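Local coordinates for protein beta-galactosidase/beta-glucuronidase (Faecalibacterium prausnitzii L2-6, PDB 6MVF) that is a family 2 glycoside hydrolase that binds flavin mononucleotide and probably cleaves beta-linked glucuronides or galactosides, at residues F197-F202 with V212-E217; T255-L260 with F267-A272. All blocks are in the same frame, centred on the assembly; numbering follows the deposited sequence.

Interaction 1: F197-F202 with V212-E217; sequences FEIKSF and VMYSIE. With FMN (flavin mononucleotide), chain G.
Ser-201 and Tyr-214 make the polar link between two facing strands whose other contacts are apolar. The serine OG donates to Tyr-214 OH at 2.8 Å, and the phenol in turn bonds to the backbone O of Thr-234, so one hydroxyl serves two partners inside a buried layer. A tyrosine suits this place because its long, flat ring crosses most of the gap, with apolar carbons along the way and a polar atom at the end. Ile-199 runs the other way alongside that ring, its CG2 reaching Tyr-214 CE1 at 3.5 Å. Val-212 CG1, from the same strand as the tyrosine, lies over one ring face, toward the rim. Further along, Ile-216 lays CD1 over the face of Phe-197, 4.1 Å from the ring centroid, a CH-pi contact. The extended isoleucine chain (chi2 172°) carries that methyl to the far end, where it can cover the ring. The axes of the two segments come within 9.8 Å and belong to opposing sheets of the beta-sandwich domain characteristic of this family. At the end of its segment, the CB of Phe-202 points away from strand 212-217, and its ring lies flat over the flavin, CE2 3.4 Å from N5 of the FMN. Chemically, hydrocarbon packing thus closes this contact with the hydroxyls of Ser-201 and Tyr-214 paired, while the same segment offers the cofactor an apolar aromatic face.

Interaction 2: T255-L260 with F267-A272; sequences TVVARL and FDEIYA
Arg-259 and Glu-269 run up together from one face of the paired strands and meet in a salt bridge with NE 2.6 Å from OE1. As a hydrogen bond it is weak, bent to 118° at the hydrogen, and the guanidinium and carboxylate planes are turned 67° apart. The glutamate CG lies anti to its own N (chi1 174°), which brings the extended chain up alongside the arginine. Lys-562 of the second subunit also pairs with OE1, so an alanine in place of Arg-259 would probably cost this buried carboxylate one of its cationic partners and put more of the burden on that lysine. Beside them Val-257 CG2 packs on Tyr-271 CB at 4.1 Å. Beneath these side chains runs an antiparallel beta hairpin, in which Val-256 and Ala-258 exchange pairs of backbone bonds with Ala-272 and Ile-270. Toward the turn the pairing is interrupted by a classic beta bulge: two residues, Phe-267 and Asp-268, are set opposite the single Leu-260, whose O takes a bond from Phe-267 N at 2.7 Å and a weak one from Asp-268 N. On the other face small Ala-258 meets Ile-270 CG1, and Phe-173 covers both. Asp-268 suits its place because both oxygens find partners: OD1 takes the N-H of Glu-269 at 2.8 Å from above the carboxylate plane, and OD2 is held by a salt bridge to Arg-25 and by the backbone N of Phe-173.

How the interactions relate
The centres of interactions 1 and 2 lie about 8 Å apart, and strand 211-217 joins them: alternate side chains of it face strand 195-204 across the sandwich, while its edge pairs with strand 254-262 of the hairpin. Probable hydrogen bonds mark that seam, Ser-215 O to Val-257 N at 2.8 Å and Glu-217 N to Thr-255 O at 2.9 Å. Within the sandwich, Ile-199 CD1 touches Val-256 CG1 at 3.8 Å and Tyr-214 CE1 touches Ala-258 CB at 3.9 Å, so the two contacts share the same core packing. Only interaction 1 reaches the cofactor directly, through Phe-202; the side chain of Ile-270 in interaction 2 stays about 8 Å from the bound FMN.

Interaction 1: F197-F202 with V212-E217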
loop_
_atom_site.group_PDB
_atom_site.type_symbol
_atom_site.label_atom_id
_atom_site.label_comp_id
_atom_site.label_asym_id
_atom_site.label_seq_id
_atom_site.Cartn_x
_atom_site.Cartn_y
_atom_site.Cartn_z
ATOM N N PHE A 197 25.615 8.629 -23.628
ATOM C CA PHE A 197 24.831 7.401 -23.690
ATOM C C PHE A 197 24.751 7.093 -25.169
ATOM O O PHE A 197 23.961 7.717 -25.882
ATOM C CB PHE A 197 23.434 7.571 -23.098
ATOM C CG PHE A 197 23.433 7.924 -21.645
ATOM C CD1 PHE A 197 23.901 9.154 -21.209
ATOM C CD2 PHE A 197 22.953 7.019 -20.702
ATOM C CE1 PHE A 197 23.897 9.469 -19.846
ATOM C CE2 PHE A 197 22.938 7.327 -19.336
ATOM C CZ PHE A 197 23.398 8.550 -18.901
ATOM N N GLU A 198 25.602 6.193 -25.643
ATOM C CA GLU A 198 25.423 5.660 -26.979
ATOM C C GLU A 198 24.299 4.654 -26.897
ATOM O O GLU A 198 24.366 3.707 -26.112
ATOM C CB GLU A 198 26.701 5.013 -27.493
ATOM C CG GLU A 198 27.880 5.957 -27.488
ATOM C CD GLU A 198 29.201 5.233 -27.719
ATOM O OE1 GLU A 198 29.454 4.834 -28.883
ATOM O OE2 GLU A 198 29.972 5.046 -26.738
ATOM N N ILE A 199 23.260 4.874 -27.682
ATOM C CA ILE A 199 22.045 4.078 -27.647
ATOM C C ILE A 199 21.785 3.519 -29.039
ATOM O O ILE A 199 21.952 4.225 -30.045
ATOM C CB ILE A 199 20.855 4.943 -27.177
ATOM C CG1 ILE A 199 21.159 5.552 -25.812
ATOM C CG2 ILE A 199 19.551 4.140 -27.157
ATOM C CD1 ILE A 199 20.304 6.754 -25.539
ATOM N N LYS A 200 21.380 2.257 -29.097
ATOM C CA LYS A 200 20.784 1.705 -30.305
ATOM C C LYS A 200 19.553 0.896 -29.924
ATOM O O LYS A 200 19.597 0.091 -28.989
ATOM C CB LYS A 200 21.780 0.837 -31.085
ATOM C CG LYS A 200 21.273 0.399 -32.476
ATOM C CD LYS A 200 22.415 0.419 -33.505
ATOM C CE LYS A 200 22.101 -0.368 -34.783
ATOM N NZ LYS A 200 22.981 -1.588 -34.902
ATOM N N SER A 201 18.455 1.125 -30.626
ATOM C CA SER A 201 17.266 0.296 -30.495
ATOM C C SER A 201 16.989 -0.378 -31.834
ATOM O O SER A 201 17.582 -0.039 -32.862
ATOM C CB SER A 201 16.058 1.114 -30.029
ATOM O OG SER A 201 15.734 2.134 -30.962
ATOM N N PHE A 202 16.080 -1.347 -31.821
ATOM C CA PHE A 202 15.866 -2.211 -32.976
ATOM C C PHE A 202 14.376 -2.350 -33.214
ATOM O O PHE A 202 13.646 -2.823 -32.339
ATOM C CB PHE A 202 16.519 -3.575 -32.760
ATOM C CG PHE A 202 17.978 -3.478 -32.444
ATOM C CD1 PHE A 202 18.915 -3.389 -33.463
ATOM C CD2 PHE A 202 18.416 -3.437 -31.129
ATOM C CE1 PHE A 202 20.262 -3.274 -33.179
ATOM C CE2 PHE A 202 19.762 -3.334 -30.836
ATOM C CZ PHE A 202 20.686 -3.248 -31.865
ATOM N N VAL A 212 11.886 7.127 -33.560
ATOM C CA VAL A 212 12.211 6.704 -32.206
ATOM C C VAL A 212 12.610 7.944 -31.403
ATOM O O VAL A 212 13.600 8.615 -31.724
ATOM C CB VAL A 212 13.322 5.643 -32.194
ATOM C CG1 VAL A 212 13.741 5.334 -30.754
ATOM C CG2 VAL A 212 12.851 4.372 -32.901
ATOM N N MET A 213 11.825 8.256 -30.370
ATOM C CA MET A 213 12.072 9.409 -29.510
ATOM C C MET A 213 12.700 8.895 -28.224
ATOM O O MET A 213 12.071 8.147 -27.474
ATOM C CB MET A 213 10.790 10.187 -29.232
ATOM C CG MET A 213 10.055 10.637 -30.498
ATOM S SD MET A 213 8.605 11.656 -30.139
ATOM C CE MET A 213 7.850 10.658 -28.848
ATOM N N TYR A 214 13.950 9.277 -27.996
ATOM C CA TYR A 214 14.720 8.861 -26.838
ATOM C C TYR A 214 14.647 9.927 -25.764
ATOM O O TYR A 214 14.817 11.113 -26.049
ATOM C CB TYR A 214 16.181 8.651 -27.209
ATOM C CG TYR A 214 16.466 7.521 -28.165
ATOM C CD1 TYR A 214 16.294 6.206 -27.775
ATOM C CD2 TYR A 214 16.958 7.771 -29.443
ATOM C CE1 TYR A 214 16.583 5.175 -28.627
ATOM C CE2 TYR A 214 17.247 6.737 -30.309
ATOM C CZ TYR A 214 17.065 5.439 -29.886
ATOM O OH TYR A 214 17.341 4.390 -30.725
ATOM N N SER A 215 14.429 9.501 -24.531
ATOM C CA SER A 215 14.379 10.400 -23.394
ATOM C C SER A 215 15.173 9.786 -22.248
ATOM O O SER A 215 15.058 8.588 -21.983
ATOM C CB SER A 215 12.930 10.656 -22.975
ATOM O OG SER A 215 12.872 11.270 -21.695
ATOM N N ILE A 216 15.995 10.593 -21.580
ATOM C CA ILE A 216 16.807 10.133 -20.454
ATOM C C ILE A 216 16.321 10.839 -19.191
ATOM O O ILE A 216 16.299 12.077 -19.131
ATOM C CB ILE A 216 18.310 10.378 -20.683
ATOM C CG1 ILE A 216 18.831 9.551 -21.860
ATOM C CG2 ILE A 216 19.094 9.999 -19.443
ATOM C CD1 ILE A 216 20.237 9.878 -22.276
ATOM N N GLU A 217 15.938 10.053 -18.184
ATOM C CA GLU A 217 15.449 10.554 -16.904
ATOM C C GLU A 217 16.508 10.335 -15.832
ATOM O O GLU A 217 17.140 9.276 -15.787
ATOM C CB GLU A 217 14.133 9.864 -16.514
ATOM C CG GLU A 217 12.990 10.188 -17.473
ATOM C CD GLU A 217 11.777 9.270 -17.334
ATOM O OE1 GLU A 217 11.855 8.236 -16.621
ATOM O OE2 GLU A 217 10.734 9.587 -17.957
HETATM N N1 FMN G . 19.893 -6.982 -33.498
HETATM C C2 FMN G . 18.562 -7.036 -33.580
HETATM O O2 FMN G . 17.993 -7.192 -34.663
HETATM N N3 FMN G . 17.778 -6.950 -32.528
HETATM C C4 FMN G . 18.228 -6.784 -31.324
HETATM O O4 FMN G . 17.493 -6.705 -30.353
HETATM C C4A FMN G . 19.639 -6.699 -31.161
HETATM N N5 FMN G . 20.095 -6.548 -29.951
HETATM C C5A FMN G . 21.390 -6.465 -29.725
HETATM C C6 FMN G . 21.833 -6.298 -28.438
HETATM C C7 FMN G . 23.155 -6.202 -28.184
HETATM C C7M FMN G . 23.623 -6.027 -26.792
HETATM C C8 FMN G . 24.106 -6.300 -29.283
HETATM C C8M FMN G . 25.565 -6.215 -29.009
HETATM C C9 FMN G . 23.654 -6.465 -30.574
HETATM C C9A FMN G . 22.322 -6.544 -30.843
HETATM N N10 FMN G . 21.865 -6.741 -32.136
HETATM C C10 FMN G . 20.487 -6.814 -32.329
HETATM C "C1'" FMN G . 22.873 -6.771 -33.187
HETATM C "C2'" FMN G . 23.152 -7.997 -34.025
HETATM O "O2'" FMN G . 24.102 -8.668 -33.239
HETATM C "C3'" FMN G . 23.850 -7.681 -35.329
HETATM O "O3'" FMN G . 23.657 -6.321 -35.649
HETATM C "C4'" FMN G . 23.325 -8.443 -36.525
HETATM O "O4'" FMN G . 21.910 -8.433 -36.412
HETATM C "C5'" FMN G . 23.874 -9.864 -36.663
HETATM O "O5'" FMN G . 22.985 -10.820 -36.114
HETATM P P FMN G . 23.387 -12.317 -35.786
HETATM O O1P FMN G . 22.113 -13.029 -36.009
HETATM O O2P FMN G . 24.498 -12.640 -36.741
HETATM O O3P FMN G . 23.874 -12.412 -34.379
#

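Interaction 2: T255-L260 with F267-A272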
loop_
_atom_site.group_PDB
_atom_site.type_symbol
_atom_site.label_atom_id
_atom_site.label_comp_id
_atom_site.label_asym_id
_atom_site.label_seq_id
_atom_site.Cartn_x
_atom_site.Cartn_y
_atom_site.Cartn_z
ATOM N N THR A 255 17.374 6.435 -16.407
ATOM C CA THR A 255 16.400 5.640 -17.144
ATOM C C THR A 255 16.383 6.122 -18.585
ATOM O O THR A 255 16.043 7.279 -18.853
ATOM C CB THR A 255 15.002 5.748 -16.518
ATOM O OG1 THR A 255 15.049 5.281 -15.165
ATOM C CG2 THR A 255 14.007 4.914 -17.301
ATOM N N VAL A 256 16.738 5.242 -19.507
ATOM C CA VAL A 256 16.604 5.530 -20.929
ATOM C C VAL A 256 15.260 4.985 -21.390
ATOM O O VAL A 256 14.963 3.804 -21.204
ATOM C CB VAL A 256 17.764 4.931 -21.736
ATOM C CG1 VAL A 256 17.623 5.277 -23.210
ATOM C CG2 VAL A 256 19.100 5.442 -21.189
ATOM N N VAL A 257 14.431 5.853 -21.956
ATOM C CA VAL A 257 13.116 5.498 -22.463
ATOM C C VAL A 257 13.154 5.642 -23.976
ATOM O O VAL A 257 13.730 6.608 -24.492
ATOM C CB VAL A 257 12.034 6.403 -21.841
ATOM C CG1 VAL A 257 10.655 6.087 -22.434
ATOM C CG2 VAL A 257 12.048 6.263 -20.305
ATOM N N ALA A 258 12.570 4.680 -24.691
ATOM C CA ALA A 258 12.529 4.741 -26.148
ATOM C C ALA A 258 11.101 4.528 -26.608
ATOM O O ALA A 258 10.471 3.544 -26.215
ATOM C CB ALA A 258 13.458 3.701 -26.805
ATOM N N ARG A 259 10.607 5.437 -27.450
ATOM C CA ARG A 259 9.222 5.424 -27.906
ATOM C C ARG A 259 9.175 5.390 -29.421
ATOM O O ARG A 259 9.677 6.312 -30.071
ATOM C CB ARG A 259 8.460 6.647 -27.414
ATOM C CG ARG A 259 7.859 6.473 -26.060
ATOM C CD ARG A 259 6.881 7.601 -25.741
ATOM N NE ARG A 259 6.592 7.580 -24.313
ATOM C CZ ARG A 259 7.258 8.293 -23.409
ATOM N NH1 ARG A 259 8.230 9.109 -23.805
ATOM N NH2 ARG A 259 6.940 8.204 -22.115
ATOM N N LEU A 260 8.535 4.351 -29.968
ATOM C CA LEU A 260 8.228 4.276 -31.388
ATOM C C LEU A 260 6.952 5.077 -31.682
ATOM O O LEU A 260 5.862 4.730 -31.209
ATOM C CB LEU A 260 8.082 2.816 -31.806
ATOM C CG LEU A 260 7.954 2.550 -33.313
ATOM C CD1 LEU A 260 9.200 2.996 -34.092
ATOM C CD2 LEU A 260 7.648 1.089 -33.547
ATOM N N PHE A 267 3.325 4.039 -30.580
ATOM C CA PHE A 267 2.960 2.649 -30.829
ATOM C C PHE A 267 3.643 1.707 -29.846
ATOM O O PHE A 267 3.006 0.779 -29.336
ATOM C CB PHE A 267 3.314 2.248 -32.270
ATOM C CG PHE A 267 2.279 2.637 -33.289
ATOM C CD1 PHE A 267 1.853 3.961 -33.409
ATOM C CD2 PHE A 267 1.746 1.683 -34.152
ATOM C CE1 PHE A 267 0.907 4.323 -34.356
ATOM C CE2 PHE A 267 0.790 2.042 -35.105
ATOM C CZ PHE A 267 0.371 3.359 -35.206
ATOM N N ASP A 268 4.923 1.932 -29.558
ATOM C CA ASP A 268 5.659 1.055 -28.665
ATOM C C ASP A 268 6.547 1.882 -27.735
ATOM O O ASP A 268 6.911 3.025 -28.036
ATOM C CB ASP A 268 6.478 0.027 -29.459
ATOM C CG ASP A 268 6.711 -1.245 -28.670
ATOM O OD1 ASP A 268 6.241 -1.317 -27.507
ATOM O OD2 ASP A 268 7.348 -2.175 -29.207
ATOM N N GLU A 269 6.890 1.285 -26.589
ATOM C CA GLU A 269 7.695 1.958 -25.571
ATOM C C GLU A 269 8.456 0.921 -24.761
ATOM O O GLU A 269 7.843 0.015 -24.189
ATOM C CB GLU A 269 6.808 2.811 -24.661
ATOM C CG GLU A 269 7.494 3.472 -23.464
ATOM C CD GLU A 269 6.483 4.235 -22.575
ATOM O OE1 GLU A 269 6.300 5.471 -22.788
ATOM O OE2 GLU A 269 5.856 3.576 -21.688
ATOM N N ILE A 270 9.783 1.054 -24.722
ATOM C CA ILE A 270 10.640 0.222 -23.892
ATOM C C ILE A 270 11.595 1.124 -23.121
ATOM O O ILE A 270 11.802 2.292 -23.460
ATOM C CB ILE A 270 11.427 -0.818 -24.705
ATOM C CG1 ILE A 270 12.347 -0.112 -25.699
ATOM C CG2 ILE A 270 10.481 -1.785 -25.392
ATOM C CD1 ILE A 270 13.163 -1.066 -26.533
ATOM N N TYR A 271 12.185 0.569 -22.065
ATOM C CA TYR A 271 13.040 1.380 -21.221
ATOM C C TYR A 271 14.089 0.511 -20.538
ATOM O O TYR A 271 14.030 -0.720 -20.557
ATOM C CB TYR A 271 12.215 2.177 -20.200
ATOM C CG TYR A 271 11.407 1.343 -19.245
ATOM C CD1 TYR A 271 10.050 1.117 -19.467
ATOM C CD2 TYR A 271 11.997 0.786 -18.104
ATOM C CE1 TYR A 271 9.299 0.352 -18.583
ATOM C CE2 TYR A 271 11.258 0.014 -17.211
ATOM C CZ TYR A 271 9.908 -0.197 -17.454
ATOM O OH TYR A 271 9.174 -0.959 -16.566
ATOM N N ALA A 272 15.062 1.183 -19.928
ATOM C CA ALA A 272 16.226 0.518 -19.371
ATOM C C ALA A 272 16.837 1.394 -18.285
ATOM O O ALA A 272 17.056 2.591 -18.493
ATOM C CB ALA A 272 17.259 0.227 -20.467
#